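Local coordinates for triacylglycerol lipase (Clostridium botulinum, PDB 5AH1), which probably catalyses the hydrolysis of ester bonds in triacylglycerols, and belongs to the clostridial esterases that hydrolyse synthetic polyesters, at residues L82-M87 against T119-P124; S126-R131 against H181-Q186; C133-Y138 against Q186-L191. One frame throughout, in Å; residues are numbered along the deposited sequence. Where two conformers were deposited one is given.

Interaction 1. Residues L82-M87 against T119-P124; sequences LVHGFM and TATVGP
The imidazole of His84 meets 119-124 by its edge: Thr121 CA, Val122 N and Gly123 O all lie near the ring plane around its rim, and Val122 CG2 closes on His84 CE1 at 3.7 Å. The ring of Phe86, by contrast, is covered on one face by its own neighbour Met87, whose CG sits over its centre, while Pro124 O approaches Phe86 CD1 obliquely at 3.4 Å. With CG held between the backbone N and the carbonyl carbon (chi1 64°), His84 swings its ring toward 119-124. There His84 NE2 accepts a nearly straight bond from Val122 N at 3.0 Å, although the donor stands 23° out of the ring plane. On the other side of the ring, His84 ND1 donates to Gly85 O at 2.9 Å, in the ring plane and on a carbonyl lone pair.

Backbone bonds join the segments before and after the ring. Ala120 N binds Leu82 O at 2.9 Å, pairing parallel strands 80-83 and 117-120, which flank helix 106-112 in a beta-alpha-beta unit. A water links the two backbones next to this bond, donating to Ala120 O at 2.7 Å and accepting a weak bond from His84 N. Further on, Met87 N reaches Pro124 O at 2.8 Å, and Pro124 CB rests against the Met87 backbone.

One ring nitrogen donates and the other accepts, a pattern consistent with a neutral ring carrying its hydrogen on ND1, and one that would hold the ring's orientation. His84 thus adds a side-chain link between two loops that are also joined by the Met87-Pro124 backbone bond.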
ATOM      1  N   LEU A  82       8.729   5.794   2.431  1.00  8.20           N
ATOM      2  CA  LEU A  82       7.377   5.725   1.877  1.00  8.03           C
ATOM      3  C   LEU A  82       7.256   4.547   0.915  1.00  8.04           C
ATOM      4  O   LEU A  82       8.131   4.347   0.074  1.00  8.70           O
ATOM      5  CB  LEU A  82       7.093   7.021   1.109  1.00  8.82           C
ATOM      6  CG  LEU A  82       7.174   8.325   1.904  1.00  8.83           C
ATOM      7  CD1 LEU A  82       7.096   9.513   0.968  1.00  9.15           C
ATOM      8  CD2 LEU A  82       6.071   8.420   2.929  1.00  9.50           C
ATOM      9  N   VAL A  83       6.164   3.792   1.033  1.00  7.12           N
ATOM     10  CA  VAL A  83       5.955   2.582   0.245  1.00  7.14           C
ATOM     11  C   VAL A  83       4.537   2.557  -0.354  1.00  7.34           C
ATOM     12  O   VAL A  83       3.540   2.462   0.353  1.00  7.35           O
ATOM     13  CB  VAL A  83       6.195   1.326   1.090  1.00  7.33           C
ATOM     14  CG1 VAL A  83       6.080   0.069   0.203  1.00  7.94           C
ATOM     15  CG2 VAL A  83       7.555   1.377   1.798  1.00  7.98           C
ATOM     16  N   HIS A  84       4.492   2.687  -1.677  1.00  7.38           N
ATOM     17  CA  HIS A  84       3.250   2.724  -2.433  1.00  7.18           C
ATOM     18  C   HIS A  84       2.510   1.386  -2.436  1.00  7.08           C
ATOM     19  O   HIS A  84       3.057   0.340  -2.059  1.00  7.76           O
ATOM     20  CB  HIS A  84       3.570   3.108  -3.884  1.00  8.39           C
ATOM     21  CG  HIS A  84       4.413   2.099  -4.596  1.00  7.62           C
ATOM     22  ND1 HIS A  84       3.886   0.954  -5.144  1.00  7.64           N
ATOM     23  CD2 HIS A  84       5.748   2.042  -4.831  1.00  8.03           C
ATOM     24  CE1 HIS A  84       4.855   0.242  -5.698  1.00  8.58           C
ATOM     25  NE2 HIS A  84       5.997   0.879  -5.518  1.00  9.03           N
ATOM     26  N   GLY A  85       1.260   1.453  -2.870  1.00  7.98           N
ATOM     27  CA  GLY A  85       0.410   0.279  -2.981  1.00  8.10           C
ATOM     28  C   GLY A  85       0.348  -0.379  -4.342  1.00  7.60           C
ATOM     29  O   GLY A  85       1.315  -0.423  -5.100  1.00  8.36           O
ATOM     30  N   PHE A  86      -0.823  -0.936  -4.609  1.00  8.18           N
ATOM     31  CA  PHE A  86      -1.115  -1.640  -5.858  1.00  9.28           C
ATOM     32  C   PHE A  86      -1.125  -0.643  -7.009  1.00  9.10           C
ATOM     33  O   PHE A  86      -1.724   0.433  -6.888  1.00  9.66           O
ATOM     34  CB  PHE A  86      -2.483  -2.304  -5.687  1.00 12.07           C
ATOM     35  CG  PHE A  86      -2.960  -3.119  -6.859  1.00 13.67           C
ATOM     36  CD1 PHE A  86      -2.315  -4.274  -7.248  1.00 14.27           C
ATOM     37  CD2 PHE A  86      -4.115  -2.773  -7.504  1.00 16.31           C
ATOM     38  CE1 PHE A  86      -2.797  -5.035  -8.284  1.00 15.01           C
ATOM     39  CE2 PHE A  86      -4.589  -3.536  -8.536  1.00 17.68           C
ATOM     40  CZ  PHE A  86      -3.927  -4.657  -8.922  1.00 16.09           C
ATOM     41  N   MET A  87      -0.425  -0.975  -8.089  1.00  8.86           N
ATOM     42  CA  MET A  87      -0.356  -0.104  -9.259  1.00  9.44           C
ATOM     43  C   MET A  87       0.178   1.298  -8.941  1.00  9.41           C
ATOM     44  O   MET A  87      -0.230   2.285  -9.552  1.00 11.72           O
ATOM     45  CB  MET A  87      -1.694  -0.087 -10.019  1.00 10.80           C
ATOM     46  CG  MET A  87      -1.894  -1.372 -10.856  1.00 13.07           C
ATOM     47  SD  MET A  87      -0.762  -1.429 -12.274  1.00 14.16           S
ATOM     48  CE  MET A  87      -1.605  -0.295 -13.344  1.00 16.30           C
ATOM     49  N   THR A 119      11.772   7.453  -0.643  1.00  9.30           N
ATOM     50  CA  THR A 119      10.683   6.753  -1.306  1.00  9.71           C
ATOM     51  C   THR A 119      11.218   5.439  -1.854  1.00  9.18           C
ATOM     52  O   THR A 119      12.234   5.420  -2.547  1.00 10.29           O
ATOM     53  CB  THR A 119      10.117   7.590  -2.465  1.00 10.08           C
ATOM     54  OG1 THR A 119       9.601   8.823  -1.950  1.00 10.42           O
ATOM     55  CG2 THR A 119       8.986   6.864  -3.175  1.00 11.08           C
ATOM     56  N   ALA A 120      10.558   4.341  -1.510  1.00  8.96           N
ATOM     57  CA  ALA A 120      10.903   3.037  -2.068  1.00  9.14           C
ATOM     58  C   ALA A 120       9.894   2.644  -3.127  1.00  9.44           C
ATOM     59  O   ALA A 120       8.707   2.946  -3.006  1.00 11.08           O
ATOM     60  CB  ALA A 120      10.966   1.992  -0.985  1.00 10.41           C
ATOM     61  N   THR A 121      10.362   1.920  -4.138  1.00  9.08           N
ATOM     62  CA  THR A 121       9.502   1.495  -5.232  1.00  9.48           C
ATOM     63  C   THR A 121       9.634  -0.011  -5.413  1.00  9.12           C
ATOM     64  O   THR A 121      10.751  -0.534  -5.480  1.00  9.89           O
ATOM     65  CB  THR A 121       9.824   2.290  -6.495  1.00 10.64           C
ATOM     66  OG1 THR A 121       9.546   3.673  -6.198  1.00 11.53           O
ATOM     67  CG2 THR A 121       8.988   1.824  -7.672  1.00 11.58           C
ATOM     68  N   VAL A 122       8.494  -0.697  -5.443  1.00  8.35           N
ATOM     69  CA  VAL A 122       8.428  -2.146  -5.534  1.00  8.88           C
ATOM     70  C   VAL A 122       7.429  -2.561  -6.624  1.00  8.03           C
ATOM     71  O   VAL A 122       6.825  -1.702  -7.264  1.00  9.13           O
ATOM     72  CB  VAL A 122       8.071  -2.764  -4.158  1.00  9.24           C
ATOM     73  CG1 VAL A 122       9.130  -2.383  -3.110  1.00 10.72           C
ATOM     74  CG2 VAL A 122       6.676  -2.338  -3.694  1.00  9.47           C
ATOM     75  N   GLY A 123       7.261  -3.867  -6.858  1.00  8.79           N
ATOM     76  CA  GLY A 123       6.423  -4.313  -7.947  1.00  8.98           C
ATOM     77  C   GLY A 123       4.984  -3.848  -7.761  1.00  8.13           C
ATOM     78  O   GLY A 123       4.400  -4.059  -6.683  1.00  8.69           O
ATOM     79  N   PRO A 124       4.397  -3.215  -8.786  1.00  8.44           N
ATOM     80  CA  PRO A 124       3.040  -2.682  -8.631  1.00  8.96           C
ATOM     81  C   PRO A 124       1.954  -3.763  -8.500  1.00  8.14           C
ATOM     82  O   PRO A 124       0.885  -3.478  -7.949  1.00  8.72           O
ATOM     83  CB  PRO A 124       2.841  -1.842  -9.895  1.00  9.04           C
ATOM     84  CG  PRO A 124       3.791  -2.419 -10.885  1.00  9.23           C
ATOM     85  CD  PRO A 124       4.984  -2.838 -10.085  1.00  8.95           C
TER
HETATM   86  O   HOH W   1       6.516   4.544  -2.667  1.00  9.02           O

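Interaction 2. Residues S126-R131 against H181-Q186. With ZN (zinc ion), chain B.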
ATOM      1  N   SER A 126       2.838  -7.339  -7.899  0.85  8.06           N
ATOM      2  CA  SER A 126       3.419  -8.550  -7.340  0.85  8.30           C
ATOM      3  C   SER A 126       2.886  -8.860  -5.941  0.85  7.44           C
ATOM      4  O   SER A 126       2.210  -8.039  -5.313  0.85  7.28           O
ATOM      5  CB  SER A 126       4.938  -8.456  -7.355  0.85  9.48           C
ATOM      6  OG  SER A 126       5.385  -8.355  -8.702  0.85  9.60           O
ATOM      7  N   SER A 127       3.201 -10.051  -5.436  1.00  7.05           N
ATOM      8  CA  SER A 127       2.761 -10.442  -4.109  1.00  6.86           C
ATOM      9  C   SER A 127       3.444  -9.604  -3.027  1.00  6.85           C
ATOM     10  O   SER A 127       4.468  -8.976  -3.247  1.00  7.08           O
ATOM     11  CB  SER A 127       3.091 -11.898  -3.857  1.00  6.54           C
ATOM     12  OG  SER A 127       4.496 -12.068  -3.828  1.00  6.61           O
ATOM     13  N   ASN A 128       2.870  -9.623  -1.831  1.00  6.80           N
ATOM     14  CA  ASN A 128       3.489  -8.941  -0.698  1.00  6.45           C
ATOM     15  C   ASN A 128       4.850  -9.543  -0.343  1.00  6.04           C
ATOM     16  O   ASN A 128       5.766  -8.813   0.031  1.00  7.14           O
ATOM     17  CB  ASN A 128       2.540  -8.954   0.501  1.00  6.90           C
ATOM     18  CG  ASN A 128       1.500  -7.868   0.403  1.00  6.92           C
ATOM     19  OD1 ASN A 128       1.855  -6.688   0.285  1.00  7.47           O
ATOM     20  ND2 ASN A 128       0.228  -8.228   0.487  1.00  7.82           N
ATOM     21  N   TRP A 129       4.997 -10.857  -0.445  1.00  6.38           N
ATOM     22  CA  TRP A 129       6.313 -11.458  -0.241  1.00  6.23           C
ATOM     23  C   TRP A 129       7.319 -10.872  -1.235  1.00  6.80           C
ATOM     24  O   TRP A 129       8.411 -10.408  -0.865  1.00  6.66           O
ATOM     25  CB  TRP A 129       6.237 -12.965  -0.427  1.00  7.42           C
ATOM     26  CG  TRP A 129       7.572 -13.667  -0.343  1.00  6.59           C
ATOM     27  CD1 TRP A 129       8.527 -13.756  -1.337  1.00  6.37           C
ATOM     28  CD2 TRP A 129       8.106 -14.393   0.781  1.00  6.55           C
ATOM     29  NE1 TRP A 129       9.599 -14.483  -0.892  1.00  6.62           N
ATOM     30  CE2 TRP A 129       9.366 -14.889   0.396  1.00  6.49           C
ATOM     31  CE3 TRP A 129       7.642 -14.662   2.085  1.00  7.32           C
ATOM     32  CZ2 TRP A 129      10.144 -15.679   1.242  1.00  7.09           C
ATOM     33  CZ3 TRP A 129       8.421 -15.430   2.914  1.00  8.16           C
ATOM     34  CH2 TRP A 129       9.660 -15.919   2.501  1.00  8.11           C
ATOM     35  N   ASP A 130       6.957 -10.884  -2.519  1.00  6.44           N
ATOM     36  CA  ASP A 130       7.890 -10.419  -3.537  1.00  6.60           C
ATOM     37  C   ASP A 130       8.211  -8.938  -3.301  1.00  6.90           C
ATOM     38  O   ASP A 130       9.364  -8.520  -3.386  1.00  7.31           O
ATOM     39  CB  ASP A 130       7.331 -10.613  -4.950  1.00  6.78           C
ATOM     40  CG  ASP A 130       7.235 -12.095  -5.392  1.00  6.85           C
ATOM     41  OD1 ASP A 130       7.503 -13.029  -4.590  1.00  7.77           O
ATOM     42  OD2 ASP A 130       6.895 -12.310  -6.582  1.00  8.27           O
ATOM     43  N   ARG A 131       7.180  -8.153  -3.023  1.00  7.06           N
ATOM     44  CA  ARG A 131       7.362  -6.734  -2.738  1.00  6.32           C
ATOM     45  C   ARG A 131       8.226  -6.467  -1.511  1.00  6.25           C
ATOM     46  O   ARG A 131       8.991  -5.520  -1.497  1.00  7.02           O
ATOM     47  CB  ARG A 131       5.997  -6.063  -2.633  1.00  6.25           C
ATOM     48  CG  ARG A 131       5.280  -5.966  -4.009  1.00  7.11           C
ATOM     49  CD  ARG A 131       3.810  -5.637  -3.863  1.00  6.44           C
ATOM     50  NE  ARG A 131       3.528  -4.552  -2.919  1.00  6.72           N
ATOM     51  CZ  ARG A 131       3.072  -3.343  -3.242  1.00  7.26           C
ATOM     52  NH1 ARG A 131       2.988  -2.925  -4.506  1.00  8.11           N
ATOM     53  NH2 ARG A 131       2.761  -2.510  -2.263  1.00  7.68           N
ATOM     54  N   HIS A 181       0.946   2.994   1.951  1.00  7.25           N
ATOM     55  CA  HIS A 181      -0.423   3.282   1.528  1.00  6.76           C
ATOM     56  C   HIS A 181      -0.977   2.078   0.794  1.00  6.97           C
ATOM     57  O   HIS A 181      -0.264   1.425   0.027  1.00  7.10           O
ATOM     58  CB  HIS A 181      -0.452   4.515   0.630  1.00  7.69           C
ATOM     59  CG  HIS A 181      -1.801   4.824   0.065  1.00  7.73           C
ATOM     60  ND1 HIS A 181      -2.125   4.601  -1.261  1.00  8.05           N
ATOM     61  CD2 HIS A 181      -2.932   5.276   0.657  1.00  8.60           C
ATOM     62  CE1 HIS A 181      -3.377   4.968  -1.469  1.00  8.14           C
ATOM     63  NE2 HIS A 181      -3.891   5.372  -0.318  1.00  8.64           N
ATOM     64  N   SER A 182      -2.262   1.798   0.972  0.50  7.19           N
ATOM     65  CA  SER A 182      -2.888   0.733   0.196  0.50  7.69           C
ATOM     66  C   SER A 182      -2.127  -0.551   0.527  0.50  7.23           C
ATOM     67  O   SER A 182      -1.772  -0.795   1.679  0.50  7.10           O
ATOM     68  CB  SER A 182      -2.872   1.102  -1.313  0.50  8.82           C
ATOM     69  OG  SER A 182      -3.019  -0.025  -2.167  0.50  9.84           O
ATOM     70  N   MET A 183      -1.881  -1.367  -0.485  1.00  7.39           N
ATOM     71  CA  MET A 183      -1.099  -2.584  -0.347  1.00  8.47           C
ATOM     72  C   MET A 183       0.289  -2.359   0.280  1.00  7.18           C
ATOM     73  O   MET A 183       0.877  -3.281   0.860  1.00  7.88           O
ATOM     74  CB  MET A 183      -0.927  -3.227  -1.719  1.00  9.15           C
ATOM     75  CG  MET A 183      -0.465  -4.659  -1.676  1.00  9.73           C
ATOM     76  SD  MET A 183      -0.185  -5.272  -3.345  1.00  9.22           S
ATOM     77  CE  MET A 183       0.183  -6.967  -2.923  1.00  9.71           C
ATOM     78  N   GLY A 184       0.814  -1.140   0.181  1.00  7.17           N
ATOM     79  CA  GLY A 184       2.072  -0.799   0.827  1.00  6.88           C
ATOM     80  C   GLY A 184       2.076  -1.101   2.326  1.00  6.14           C
ATOM     81  O   GLY A 184       3.094  -1.510   2.855  1.00  7.03           O
ATOM     82  N   GLY A 185       0.921  -0.985   2.967  1.00  6.67           N
ATOM     83  CA  GLY A 185       0.807  -1.312   4.378  1.00  6.92           C
ATOM     84  C   GLY A 185       0.986  -2.801   4.671  1.00  6.61           C
ATOM     85  O   GLY A 185       1.628  -3.179   5.648  1.00  7.00           O
ATOM     86  N   GLN A 186       0.434  -3.670   3.824  1.00  7.29           N
ATOM     87  CA  GLN A 186       0.694  -5.099   3.943  1.00  7.23           C
ATOM     88  C   GLN A 186       2.160  -5.396   3.694  1.00  5.87           C
ATOM     89  O   GLN A 186       2.776  -6.209   4.397  1.00  7.37           O
ATOM     90  CB  GLN A 186      -0.136  -5.895   2.939  1.00  7.16           C
ATOM     91  CG  GLN A 186      -1.620  -5.958   3.189  1.00  6.70           C
ATOM     92  CD  GLN A 186      -2.291  -6.711   2.066  1.00  6.85           C
ATOM     93  OE1 GLN A 186      -2.136  -6.343   0.885  1.00  8.44           O
ATOM     94  NE2 GLN A 186      -2.994  -7.797   2.400  1.00  7.54           N
TER
HETATM   95 ZN    ZN B1455       7.112 -14.742  -5.407  1.00  8.88          ZN
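The first turn of helix 128-140, which supplies a zinc ligand, meets the start of helix 183-197 at what is probably the nucleophile elbow (GxSxG) of an alpha/beta-hydrolase, with Asn128 and Arg131 facing Met183 and Gln186. Met183 holds its CG anti to the backbone N (chi1 -164°) and the chain beyond is fully extended, which carries Met183 SD over the centre of one face of the Arg131 guanidinium, 3.8 Å from Arg131 CZ. Met183 CE ends 3.3 Å from Ser126 O. The same guanidinium turns its edge to Gly184, Arg131 NH2 lying 3.4 Å from Gly184 N, two donors that make no hydrogen bond.

Asn128 reaches across to Gln186, their amide planes 83° apart. Asn128 ND2 donates to Gln186 OE1 at 3.0 Å from almost directly above the carbonyl plane, not on a lone pair, while Gln186 CB packs 3.4 Å from Asn128 OD1. Asn128 OD1 is hydrogen-bonded to Thr187 OG1.

On the far side of the helix turn, Ser127 is the N-cap: its OG accepts from Asp130 N at 3.0 Å and also bonds to Asp302. Asp130 OD1 binds the zinc ion at 1.9 Å, with His150, His156 and Asp302 completing the site.

A buried guanidinium is thus covered by a thioether over one face while NH1 and NH2 donate to the backbone oxygens of His84, Gly85 and Gly123 and NE bonds Thr187 OG1, which would probably offset the cost of burying its charge. Ser126 O fares differently: the contact buries it against a methyl group, with no polar partner in the model.

Interaction 3. Residues C133-Y138 against Q186-L191; sequences CELYAY and QTIRTL
Leu135 and Leu191 both extend CG anti to the backbone N (chi1 -180° and 177°), and in this way the two leucines reach out from their helices and meet between them. Their branches cross at about a right angle, Leu135 CD2 lying 3.6 Å from Leu191 CD2, which also touches Leu135 CG at 3.8 Å. The other methyl of Leu191, CD1, reaches the stem of Tyr136, 3.9 Å from its CB; the phenol ring beyond that CB leads away from the contact. Leu191 therefore sits across two consecutive residues of helix 128-140, one methyl on each.

Leu135 CD2 is the hub on the opposing side. Besides Leu191 it touches Ile188 CG2 at 4.1 Å, and the methyl of Thr187 lies at the limit of contact, its CG2 4.3 Å from Leu135 CD2. The hydroxyl of Thr187 is engaged with Asn128, Arg131 and Met183 O and takes no share in this apolar patch.

No hydrogen bond crosses between the segments. Thr190 OG1 donates back to Gln186 O at 2.8 Å, while Thr190 N reaches the same oxygen from the opposite face of its carbonyl plane.

The short axes pass 9.8 Å apart at a steep 74°, so the meeting stays confined to a few residues. Leu135 and Ile188 also both rest on Val83, and Leu135 on Ala120, which sets the two helices on one side of the central parallel sheet. Helices packed together over such a sheet, one of them following the probable nucleophile elbow, are a hallmark of the alpha/beta-hydrolase fold.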
ATOM      1  N   CYS A 133      10.675  -8.466  -0.415  1.00  6.50           N
ATOM      2  CA  CYS A 133      12.035  -8.762  -0.832  1.00  6.67           C
ATOM      3  C   CYS A 133      12.595  -7.623  -1.666  1.00  6.50           C
ATOM      4  O   CYS A 133      13.762  -7.265  -1.544  1.00  7.22           O
ATOM      5  CB  CYS A 133      12.077 -10.062  -1.638  1.00  6.77           C
ATOM      6  SG  CYS A 133      11.602 -11.555  -0.699  1.00  7.76           S
ATOM      7  N   GLU A 134      11.759  -7.065  -2.536  1.00  6.49           N
ATOM      8  CA  GLU A 134      12.158  -5.917  -3.344  1.00  7.41           C
ATOM      9  C   GLU A 134      12.425  -4.701  -2.459  1.00  7.30           C
ATOM     10  O   GLU A 134      13.390  -3.971  -2.687  1.00  8.30           O
ATOM     11  CB  GLU A 134      11.098  -5.634  -4.396  1.00  7.60           C
ATOM     12  CG  GLU A 134      11.000  -6.775  -5.414  1.00  8.28           C
ATOM     13  CD  GLU A 134       9.679  -6.828  -6.144  1.00  9.41           C
ATOM     14  OE1 GLU A 134       8.833  -5.928  -5.979  1.00 11.91           O
ATOM     15  OE2 GLU A 134       9.485  -7.795  -6.919  1.00  9.14           O
ATOM     16  N   LEU A 135      11.578  -4.479  -1.461  1.00  7.30           N
ATOM     17  CA  LEU A 135      11.744  -3.358  -0.543  1.00  7.18           C
ATOM     18  C   LEU A 135      13.060  -3.447   0.243  1.00  7.32           C
ATOM     19  O   LEU A 135      13.782  -2.455   0.395  1.00  8.35           O
ATOM     20  CB  LEU A 135      10.551  -3.301   0.409  1.00  7.52           C
ATOM     21  CG  LEU A 135      10.544  -2.181   1.438  1.00  7.53           C
ATOM     22  CD1 LEU A 135      10.688  -0.822   0.778  1.00  8.94           C
ATOM     23  CD2 LEU A 135       9.259  -2.261   2.249  1.00  7.64           C
ATOM     24  N   TYR A 136      13.375  -4.646   0.725  1.00  7.77           N
ATOM     25  CA  TYR A 136      14.658  -4.899   1.369  1.00  7.41           C
ATOM     26  C   TYR A 136      15.830  -4.461   0.488  1.00  7.90           C
ATOM     27  O   TYR A 136      16.676  -3.666   0.909  1.00  9.00           O
ATOM     28  CB  TYR A 136      14.759  -6.382   1.760  1.00  7.69           C
ATOM     29  CG  TYR A 136      16.111  -6.771   2.286  1.00  7.92           C
ATOM     30  CD1 TYR A 136      16.458  -6.567   3.612  1.00  8.69           C
ATOM     31  CD2 TYR A 136      17.049  -7.346   1.451  1.00  9.82           C
ATOM     32  CE1 TYR A 136      17.712  -6.912   4.083  1.00  8.91           C
ATOM     33  CE2 TYR A 136      18.304  -7.688   1.907  1.00  9.29           C
ATOM     34  CZ  TYR A 136      18.637  -7.459   3.226  1.00 10.33           C
ATOM     35  OH  TYR A 136      19.884  -7.814   3.684  1.00 12.33           O
ATOM     36  N   ALA A 137      15.849  -4.921  -0.751  1.00  8.18           N
ATOM     37  CA  ALA A 137      16.939  -4.570  -1.657  1.00  8.92           C
ATOM     38  C   ALA A 137      16.928  -3.094  -2.015  1.00  8.33           C
ATOM     39  O   ALA A 137      17.991  -2.489  -2.193  1.00  9.73           O
ATOM     40  CB  ALA A 137      16.866  -5.415  -2.908  1.00  9.19           C
ATOM     41  N   TYR A 138      15.741  -2.512  -2.141  1.00  8.10           N
ATOM     42  CA  TYR A 138      15.630  -1.101  -2.497  1.00  8.51           C
ATOM     43  C   TYR A 138      16.265  -0.226  -1.425  1.00  8.86           C
ATOM     44  O   TYR A 138      16.854   0.819  -1.723  1.00 10.21           O
ATOM     45  CB  TYR A 138      14.161  -0.690  -2.712  1.00  9.08           C
ATOM     46  CG  TYR A 138      14.042   0.533  -3.572  1.00  9.60           C
ATOM     47  CD1 TYR A 138      14.152   1.797  -3.026  1.00  9.32           C
ATOM     48  CD2 TYR A 138      13.930   0.428  -4.950  1.00 10.42           C
ATOM     49  CE1 TYR A 138      14.098   2.927  -3.815  1.00 10.68           C
ATOM     50  CE2 TYR A 138      13.884   1.554  -5.747  1.00 11.32           C
ATOM     51  CZ  TYR A 138      13.965   2.799  -5.170  1.00 10.70           C
ATOM     52  OH  TYR A 138      13.944   3.927  -5.960  1.00 12.34           O
ATOM     53  N   GLN A 186       0.434  -3.670   3.824  1.00  7.29           N
ATOM     54  CA  GLN A 186       0.694  -5.099   3.943  1.00  7.23           C
ATOM     55  C   GLN A 186       2.160  -5.396   3.694  1.00  5.87           C
ATOM     56  O   GLN A 186       2.776  -6.209   4.397  1.00  7.37           O
ATOM     57  CB  GLN A 186      -0.136  -5.895   2.939  1.00  7.16           C
ATOM     58  CG  GLN A 186      -1.620  -5.958   3.189  1.00  6.70           C
ATOM     59  CD  GLN A 186      -2.291  -6.711   2.066  1.00  6.85           C
ATOM     60  OE1 GLN A 186      -2.136  -6.343   0.885  1.00  8.44           O
ATOM     61  NE2 GLN A 186      -2.994  -7.797   2.400  1.00  7.54           N
ATOM     62  N   THR A 187       2.736  -4.749   2.681  1.00  6.46           N
ATOM     63  CA  THR A 187       4.130  -4.997   2.322  1.00  6.67           C
ATOM     64  C   THR A 187       5.076  -4.620   3.462  1.00  6.02           C
ATOM     65  O   THR A 187       6.017  -5.352   3.749  1.00  6.42           O
ATOM     66  CB  THR A 187       4.500  -4.226   1.061  1.00  6.96           C
ATOM     67  OG1 THR A 187       3.655  -4.650  -0.022  1.00  7.11           O
ATOM     68  CG2 THR A 187       5.965  -4.450   0.681  1.00  7.76           C
ATOM     69  N   ILE A 188       4.848  -3.483   4.120  1.00  6.60           N
ATOM     70  CA  ILE A 188       5.751  -3.067   5.205  1.00  6.63           C
ATOM     71  C   ILE A 188       5.569  -3.913   6.461  1.00  6.53           C
ATOM     72  O   ILE A 188       6.537  -4.176   7.180  1.00  6.97           O
ATOM     73  CB  ILE A 188       5.672  -1.532   5.526  1.00  6.90           C
ATOM     74  CG1 ILE A 188       4.283  -1.114   6.008  1.00  7.91           C
ATOM     75  CG2 ILE A 188       6.079  -0.751   4.283  1.00  7.10           C
ATOM     76  CD1 ILE A 188       4.212   0.330   6.480  1.00  7.84           C
ATOM     77  N   ARG A 189       4.350  -4.402   6.704  1.00  6.44           N
ATOM     78  CA  ARG A 189       4.145  -5.360   7.792  1.00  6.28           C
ATOM     79  C   ARG A 189       4.973  -6.604   7.537  1.00  6.04           C
ATOM     80  O   ARG A 189       5.580  -7.169   8.429  1.00  6.56           O
ATOM     81  CB  ARG A 189       2.677  -5.730   7.935  1.00  6.91           C
ATOM     82  CG  ARG A 189       1.765  -4.660   8.556  1.00  7.12           C
ATOM     83  CD  ARG A 189       0.290  -5.024   8.421  1.00  6.57           C
ATOM     84  NE  ARG A 189       0.057  -6.398   8.872  1.00  6.87           N
ATOM     85  CZ  ARG A 189      -0.781  -7.256   8.298  1.00  6.78           C
ATOM     86  NH1 ARG A 189      -1.608  -6.841   7.350  1.00  7.45           N
ATOM     87  NH2 ARG A 189      -0.813  -8.505   8.721  1.00  7.57           N
ATOM     88  N   THR A 190       4.952  -7.053   6.286  1.00  6.28           N
ATOM     89  CA  THR A 190       5.615  -8.296   5.853  1.00  6.83           C
ATOM     90  C   THR A 190       7.138  -8.152   5.966  1.00  6.38           C
ATOM     91  O   THR A 190       7.827  -9.031   6.481  1.00  7.02           O
ATOM     92  CB  THR A 190       5.219  -8.665   4.411  1.00  7.37           C
ATOM     93  OG1 THR A 190       3.799  -8.809   4.350  1.00  7.45           O
ATOM     94  CG2 THR A 190       5.856  -9.968   3.942  1.00  8.04           C
ATOM     95  N   LEU A 191       7.680  -7.025   5.509  1.00  6.75           N
ATOM     96  CA  LEU A 191       9.109  -6.788   5.661  1.00  6.47           C
ATOM     97  C   LEU A 191       9.502  -6.798   7.135  1.00  6.08           C
ATOM     98  O   LEU A 191      10.518  -7.388   7.506  1.00  6.87           O
ATOM     99  CB  LEU A 191       9.504  -5.448   5.037  1.00  7.22           C
ATOM    100  CG  LEU A 191      10.983  -5.094   5.216  1.00  8.26           C
ATOM    101  CD1 LEU A 191      11.856  -5.949   4.347  1.00  9.94           C
ATOM    102  CD2 LEU A 191      11.265  -3.620   4.923  1.00  9.82           C
TER

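How the interactions relate
The three contacts form one compact block, their centres 7 to 10 Å apart. Interaction 1 closes along the chain before the others open, and its strand 117-120, the outermost of the sheet on that side, is followed by helix 128-140. Interactions 2 and 3 alternate along the chain, joining that helix to helix 183-197 at successive turns and sharing Gln186. Polar bonds tie the contacts together: Glu134 OE1 of interaction 3 probably accepts from Gly123 N of interaction 1, and Arg131 NE of interaction 2 probably bonds Thr187 OG1 of interaction 3. The start of the helix after the probable nucleophile elbow is thereby tied to the helix that carries a zinc ligand.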